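Local atomic coordinates of N-acetylneuraminate lyase (Fusobacterium nucleatum subsp. nucleatum ATCC 25586, PDB entry 5ZKA), a protein that is a lyase of the dihydrodipicolinate synthetase family and folds as a TIM barrel. Residues 39-44 / 80-85; 23-28 / 54-59; 33-38 / 74-79. All blocks are in the same frame, centred on the assembly; numbering follows the deposited sequence.

Interaction 1 (39-44 / 80-85)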
# COMPACT_ATOMS: atom_id res chain seq x y z
N GLY A 39 -9.24 16.28 31.99
CA GLY A 39 -8.47 15.26 31.29
C GLY A 39 -8.16 15.64 29.86
O GLY A 39 -7.11 15.28 29.33
N LEU A 40 -9.08 16.36 29.21
CA LEU A 40 -8.84 16.79 27.83
C LEU A 40 -7.64 17.73 27.76
O LEU A 40 -6.80 17.60 26.86
CB LEU A 40 -10.08 17.47 27.24
CG LEU A 40 -9.93 18.01 25.82
CD1 LEU A 40 -9.45 16.92 24.83
CD2 LEU A 40 -11.25 18.65 25.32
N ARG A 41 -7.55 18.67 28.69
CA ARG A 41 -6.36 19.52 28.75
C ARG A 41 -5.10 18.69 29.01
O ARG A 41 -4.04 18.98 28.45
CB ARG A 41 -6.55 20.59 29.82
CG ARG A 41 -7.72 21.52 29.49
CD ARG A 41 -7.84 22.69 30.46
NE ARG A 41 -8.99 23.52 30.11
CZ ARG A 41 -8.93 24.61 29.36
NH1 ARG A 41 -7.77 25.03 28.88
NH2 ARG A 41 -10.04 25.29 29.09
N GLU A 42 -5.21 17.64 29.84
CA GLU A 42 -4.04 16.80 30.10
C GLU A 42 -3.60 16.05 28.85
O GLU A 42 -2.40 15.87 28.62
CB GLU A 42 -4.35 15.81 31.23
CG GLU A 42 -4.52 16.47 32.60
CD GLU A 42 -4.69 15.46 33.71
OE1 GLU A 42 -4.57 14.24 33.43
OE2 GLU A 42 -4.97 15.88 34.86
N ILE A 43 -4.56 15.59 28.04
CA ILE A 43 -4.19 14.88 26.82
C ILE A 43 -3.54 15.84 25.83
O ILE A 43 -2.56 15.50 25.16
CB ILE A 43 -5.43 14.20 26.21
CG1 ILE A 43 -5.96 13.10 27.13
CG2 ILE A 43 -5.09 13.63 24.83
CD1 ILE A 43 -7.24 12.44 26.59
N ILE A 44 -4.09 17.04 25.71
CA ILE A 44 -3.50 18.07 24.85
C ILE A 44 -2.08 18.38 25.30
O ILE A 44 -1.15 18.43 24.49
CB ILE A 44 -4.38 19.33 24.85
CG1 ILE A 44 -5.71 19.06 24.14
CG2 ILE A 44 -3.65 20.49 24.19
CD1 ILE A 44 -6.80 20.07 24.46
N ALA A 80 -9.75 22.80 23.23
CA ALA A 80 -8.53 22.46 22.51
C ALA A 80 -7.74 23.71 22.14
O ALA A 80 -6.53 23.79 22.39
CB ALA A 80 -8.85 21.62 21.27
N ILE A 81 -8.40 24.71 21.55
CA ILE A 81 -7.65 25.89 21.13
C ILE A 81 -7.30 26.77 22.34
O ILE A 81 -6.29 27.49 22.31
CB ILE A 81 -8.43 26.67 20.05
CG1 ILE A 81 -7.51 27.70 19.38
CG2 ILE A 81 -9.68 27.33 20.62
CD1 ILE A 81 -8.06 28.24 18.09
N ASP A 82 -8.10 26.74 23.40
CA ASP A 82 -7.72 27.48 24.60
C ASP A 82 -6.47 26.88 25.23
O ASP A 82 -5.59 27.62 25.70
CB ASP A 82 -8.87 27.49 25.60
CG ASP A 82 -8.53 28.22 26.87
OD1 ASP A 82 -8.43 29.47 26.83
OD2 ASP A 82 -8.35 27.56 27.92
N GLU A 83 -6.37 25.55 25.25
CA GLU A 83 -5.22 24.91 25.87
C GLU A 83 -3.99 24.94 24.96
O GLU A 83 -2.87 25.18 25.42
CB GLU A 83 -5.56 23.47 26.24
CG GLU A 83 -4.47 22.77 27.02
CD GLU A 83 -4.22 23.41 28.38
OE1 GLU A 83 -5.19 23.88 29.01
OE2 GLU A 83 -3.05 23.42 28.82
N ALA A 84 -4.19 24.69 23.66
CA ALA A 84 -3.06 24.60 22.74
C ALA A 84 -2.52 25.97 22.34
O ALA A 84 -1.32 26.09 22.07
CB ALA A 84 -3.46 23.82 21.48
N LYS A 85 -3.38 26.98 22.29
CA LYS A 85 -3.02 28.35 21.87
C LYS A 85 -2.41 28.27 20.48
O LYS A 85 -2.98 27.60 19.60
CB LYS A 85 -2.15 28.97 22.96
CG LYS A 85 -2.91 29.12 24.26
CD LYS A 85 -2.12 29.83 25.33
CE LYS A 85 -3.05 30.31 26.43
NZ LYS A 85 -3.89 29.20 26.97
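Helices 37-49 and 70-84, neighbours in the outer layer of a TIM barrel, meet where R41 and I44 face A80, D82 and E83. Their local axes come within 9.7 Å at a signed crossing angle of -51°, and the contact has a charged part and an apolar part. In the charged part R41 reaches across with a chain extended from CG to NE and sets the edge of its guanidinium between two carboxylates. R41 NH1 donates to E83 OE1 at 2.8 Å, the oxygen lying 3° out of the guanidinium plane; the same nitrogen donates to D82 OD2 at 2.8 Å. Both oxygens receive through their anti lone pairs, and R41 NH2 adds a weak bond to D82 OD2. One nitrogen gripped twice should restrict rotation of the guanidinium. The remaining carboxylate oxygen of E83 pairs with R45, extending the charge network along helix 37-49. E83 serves the apolar part as well: its CG packs 3.7 Å from I44 CG2. I44, pointing at the other helix, also rests on L25 and L56 in the layer between the strands and the helices, and its CD1 ends 3.5 Å from A80 CA.

Interaction 2 (23-28 / 54-59)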
# COMPACT_ATOMS: atom_id res chain seq x y z
N SER A 23 -1.41 14.50 15.91
CA SER A 23 -2.22 13.54 16.65
C SER A 23 -3.69 13.81 16.38
O SER A 23 -4.16 14.95 16.49
CB SER A 23 -1.96 13.65 18.16
OG SER A 23 -0.73 13.04 18.51
N ALA A 24 -4.44 12.75 16.06
CA ALA A 24 -5.89 12.83 16.08
C ALA A 24 -6.30 12.78 17.53
O ALA A 24 -6.24 11.73 18.18
CB ALA A 24 -6.52 11.69 15.27
N LEU A 25 -6.65 13.95 18.06
CA LEU A 25 -6.77 14.14 19.49
C LEU A 25 -7.87 13.26 20.08
O LEU A 25 -9.02 13.31 19.65
CB LEU A 25 -7.06 15.62 19.77
CG LEU A 25 -7.11 16.03 21.23
CD1 LEU A 25 -5.72 15.87 21.85
CD2 LEU A 25 -7.61 17.46 21.35
N MET A 26 -7.50 12.47 21.08
CA MET A 26 -8.50 11.71 21.82
C MET A 26 -9.14 12.58 22.89
O MET A 26 -8.54 13.53 23.40
CB MET A 26 -7.86 10.49 22.47
CG MET A 26 -7.17 9.60 21.46
SD MET A 26 -7.41 7.86 21.81
CE MET A 26 -9.18 7.67 21.68
N VAL A 27 -10.38 12.23 23.24
CA VAL A 27 -11.19 13.02 24.16
C VAL A 27 -11.60 12.12 25.31
O VAL A 27 -12.11 11.02 25.07
CB VAL A 27 -12.43 13.62 23.47
CG1 VAL A 27 -13.28 14.38 24.51
CG2 VAL A 27 -12.00 14.55 22.35
N PRO A 28 -11.39 12.53 26.57
CA PRO A 28 -11.85 11.72 27.69
C PRO A 28 -13.27 12.06 28.08
O PRO A 28 -13.62 13.24 28.27
CB PRO A 28 -10.85 12.06 28.80
CG PRO A 28 -10.44 13.46 28.51
CD PRO A 28 -10.53 13.65 27.00
N ASP A 54 3.64 18.08 15.75
CA ASP A 54 3.58 19.33 15.01
C ASP A 54 2.17 19.92 14.97
O ASP A 54 2.03 21.12 14.71
CB ASP A 54 4.07 19.11 13.57
CG ASP A 54 5.46 18.50 13.53
OD1 ASP A 54 6.39 19.14 14.05
OD2 ASP A 54 5.62 17.38 13.00
N GLY A 55 1.14 19.12 15.23
CA GLY A 55 -0.21 19.63 15.14
C GLY A 55 -1.18 18.72 15.85
O GLY A 55 -0.85 17.60 16.24
N LEU A 56 -2.40 19.23 16.03
CA LEU A 56 -3.51 18.46 16.57
C LEU A 56 -4.66 18.48 15.56
O LEU A 56 -4.99 19.54 15.03
CB LEU A 56 -3.99 19.00 17.92
CG LEU A 56 -2.99 18.89 19.07
CD1 LEU A 56 -3.53 19.57 20.32
CD2 LEU A 56 -2.65 17.43 19.36
N TYR A 57 -5.22 17.30 15.30
CA TYR A 57 -6.41 17.14 14.47
C TYR A 57 -7.59 16.93 15.40
O TYR A 57 -7.71 15.87 16.03
CB TYR A 57 -6.22 15.96 13.52
CG TYR A 57 -7.25 15.80 12.46
CD1 TYR A 57 -7.17 16.51 11.27
CD2 TYR A 57 -8.29 14.89 12.62
CE1 TYR A 57 -8.12 16.33 10.27
CE2 TYR A 57 -9.23 14.71 11.62
CZ TYR A 57 -9.14 15.43 10.46
OH TYR A 57 -10.08 15.24 9.47
N VAL A 58 -8.43 17.95 15.54
CA VAL A 58 -9.46 17.98 16.57
C VAL A 58 -10.81 17.66 15.94
O VAL A 58 -11.17 18.23 14.90
CB VAL A 58 -9.50 19.35 17.27
CG1 VAL A 58 -10.50 19.32 18.42
CG2 VAL A 58 -8.10 19.72 17.79
N GLY A 59 -11.55 16.74 16.56
CA GLY A 59 -12.88 16.40 16.09
C GLY A 59 -12.93 15.30 15.06
O GLY A 59 -13.93 15.19 14.35
O HOH W 1 -9.40 13.89 16.62
O HOH W 2 -10.95 15.58 19.11
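L25 points its side chain toward strand 55-58 and spreads its two methyls over two partners: L25 CD1 lies 4.2 Å from L56 CD2, and L25 CD2 lies 4.2 Å from V58 CG2. S23 and L56 share the face of the sheet turned to helix 37-49, where S23 CB meets L56 CD2 at 4.0 Å, while the hydroxyl of S23 bonds to N47. A24 and Y57 occupy the opposite face. With CG anti to the backbone N (chi1 -171°), the Y57 ring swings away from strand 20-24, leaving CB beside A24 CA; the phenol hydroxyl pairs with S118.

The backbones supply the parallel register that sets these side chains. S23 N donates to G55 O at 3.2 Å, Y57 N to S23 O at 2.8 Å with an almost straight N-H...O angle of 176°, and L25 N to Y57 O at 3.0 Å. Y57 O also accepts from a water that donates to L25 O; past this point, where the chains diverge, a second water donates to L25 O and accepts from G59 N at 2.9 Å. These are adjacent strands of the TIM barrel, joined through helix 37-49 as a beta-alpha-beta unit. The chemistry implies direct amide bonds from S23 to L25 N; beyond them L25 O is linked to the partner segment through two waters, which satisfy it in a buried setting.

Interaction 3 (33-38 / 74-79); sequences GSINEK and KRVFEI
E37 OE1 is gripped by R75 NH2 and by a water that R75 NE holds. R75 NH2 donates to it at 2.7 Å with an N-H...O angle of 145°, forming a salt bridge, and the water donates to it at 2.9 Å while accepting from R75 NE at 2.8 Å. The arginine thus reaches one oxygen both directly and through the water. The direct bond is not coplanar: R75 NH2 approaches from above the carboxylate plane of E37, and OE1 lies tilted from the guanidinium plane, the two planes being 68° apart. E37 gets there with its chain extended beyond CG, whereas R75 bends at chi2 (75°), which brings its guanidinium back over its own helix. I79 CG1 then lies over the centre of one guanidinium face, 3.7 Å from its plane. E78 lies at the guanidinium edge near R75 NH1, but its bond there is so short as to be doubtful. The other carboxylate oxygen of E37 has a long, weak ion pair with R41.

Apolar contacts lie beside the bridge. I79 CD1 packs against the stem of E37, 3.7 Å from E37 CG. From the loop before helix 37-49, I35 lays CD1 against R75 CB and against V76 CG2, the latter at 4.0 Å. N36 follows at the N-cap, its OD1 accepting from G39 N to start the helix. A capped helix start joined by an ion pair to the flank of the next helix belongs here to the outer helical layer of the TIM-barrel fold.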
# COMPACT_ATOMS: atom_id res chain seq x y z
N GLY A 33 -21.04 10.00 29.43
CA GLY A 33 -20.71 10.53 28.12
C GLY A 33 -20.32 11.99 28.07
O GLY A 33 -19.89 12.46 27.01
N SER A 34 -20.45 12.73 29.17
CA SER A 34 -20.06 14.13 29.14
C SER A 34 -18.54 14.26 29.08
O SER A 34 -17.79 13.34 29.43
CB SER A 34 -20.61 14.87 30.37
OG SER A 34 -20.06 14.34 31.55
N ILE A 35 -18.08 15.42 28.61
CA ILE A 35 -16.65 15.66 28.42
C ILE A 35 -15.96 15.83 29.77
O ILE A 35 -16.46 16.54 30.65
CB ILE A 35 -16.45 16.90 27.54
CG1 ILE A 35 -17.12 16.70 26.18
CG2 ILE A 35 -14.97 17.23 27.40
CD1 ILE A 35 -17.59 17.98 25.56
N ASN A 36 -14.79 15.21 29.92
CA ASN A 36 -13.92 15.45 31.08
C ASN A 36 -12.92 16.54 30.68
O ASN A 36 -11.88 16.25 30.08
CB ASN A 36 -13.23 14.16 31.51
CG ASN A 36 -12.18 14.36 32.61
OD1 ASN A 36 -11.96 15.46 33.10
ND2 ASN A 36 -11.53 13.26 32.99
N GLU A 37 -13.23 17.79 31.04
CA GLU A 37 -12.41 18.92 30.58
C GLU A 37 -11.00 18.87 31.17
O GLU A 37 -10.03 19.13 30.45
CB GLU A 37 -13.10 20.24 30.94
CG GLU A 37 -12.22 21.44 30.67
CD GLU A 37 -12.96 22.76 30.81
OE1 GLU A 37 -14.20 22.78 30.61
OE2 GLU A 37 -12.30 23.77 31.13
N LYS A 38 -10.87 18.55 32.46
CA LYS A 38 -9.54 18.45 33.06
C LYS A 38 -8.68 17.44 32.31
O LYS A 38 -7.52 17.72 31.99
CB LYS A 38 -9.67 18.06 34.53
CG LYS A 38 -8.34 17.94 35.27
N LYS A 74 -18.68 21.38 19.99
CA LYS A 74 -18.25 22.77 20.17
C LYS A 74 -17.37 22.92 21.42
O LYS A 74 -16.37 23.65 21.40
CB LYS A 74 -19.47 23.69 20.25
CG LYS A 74 -20.26 23.79 18.95
CD LYS A 74 -21.51 24.67 19.14
CE LYS A 74 -22.23 24.95 17.83
NZ LYS A 74 -23.45 25.79 18.05
N ARG A 75 -17.75 22.26 22.51
CA ARG A 75 -16.98 22.40 23.74
C ARG A 75 -15.58 21.81 23.60
O ARG A 75 -14.61 22.36 24.13
CB ARG A 75 -17.72 21.75 24.91
CG ARG A 75 -17.04 21.96 26.26
CD ARG A 75 -17.25 23.39 26.79
NE ARG A 75 -16.39 23.70 27.93
CZ ARG A 75 -15.52 24.71 27.96
NH1 ARG A 75 -15.41 25.53 26.92
NH2 ARG A 75 -14.76 24.92 29.03
N VAL A 76 -15.46 20.69 22.88
CA VAL A 76 -14.13 20.13 22.60
C VAL A 76 -13.28 21.14 21.83
O VAL A 76 -12.11 21.37 22.16
CB VAL A 76 -14.26 18.80 21.83
CG1 VAL A 76 -12.90 18.37 21.27
CG2 VAL A 76 -14.84 17.73 22.73
N PHE A 77 -13.86 21.76 20.80
CA PHE A 77 -13.12 22.74 20.01
C PHE A 77 -12.70 23.93 20.87
O PHE A 77 -11.59 24.46 20.69
CB PHE A 77 -13.97 23.24 18.84
CG PHE A 77 -14.14 22.24 17.72
CD1 PHE A 77 -13.04 21.67 17.09
CD2 PHE A 77 -15.40 21.91 17.27
CE1 PHE A 77 -13.20 20.75 16.06
CE2 PHE A 77 -15.57 21.00 16.22
CZ PHE A 77 -14.47 20.42 15.62
N GLU A 78 -13.57 24.38 21.77
CA GLU A 78 -13.22 25.51 22.65
C GLU A 78 -12.02 25.19 23.52
O GLU A 78 -11.08 25.99 23.64
CB GLU A 78 -14.38 25.89 23.56
CG GLU A 78 -15.67 26.22 22.92
CD GLU A 78 -16.76 26.42 23.96
OE1 GLU A 78 -16.42 26.79 25.11
OE2 GLU A 78 -17.95 26.20 23.63
N ILE A 79 -12.07 24.06 24.21
CA ILE A 79 -11.00 23.68 25.13
C ILE A 79 -9.69 23.49 24.37
O ILE A 79 -8.64 23.98 24.78
CB ILE A 79 -11.40 22.42 25.92
CG1 ILE A 79 -12.60 22.73 26.81
CG2 ILE A 79 -10.22 21.88 26.75
CD1 ILE A 79 -13.39 21.50 27.21
O HOH W 3 -16.71 21.55 29.69

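In the fold
Between them the three contacts use strands 20-24 and 55-58 and helices 37-49 and 70-84. They cross along the chain: the first segments 23-28, 33-38 and 39-44 all precede the second, 54-59, 74-79 and 80-85. Interactions 1 and 3 share both helices, with centres about 9 Å apart, and I79 packs on L40 and R41 between them. Interaction 2 lies deeper, its centre about 9 Å from that of interaction 1 and 12 Å from that of interaction 3. P28, in the loop after strand 20-24, packs on G39 and L40, and V58 of strand 55-58 on V76. Together they tie neighbouring strands and their covering helices into one sector of the barrel.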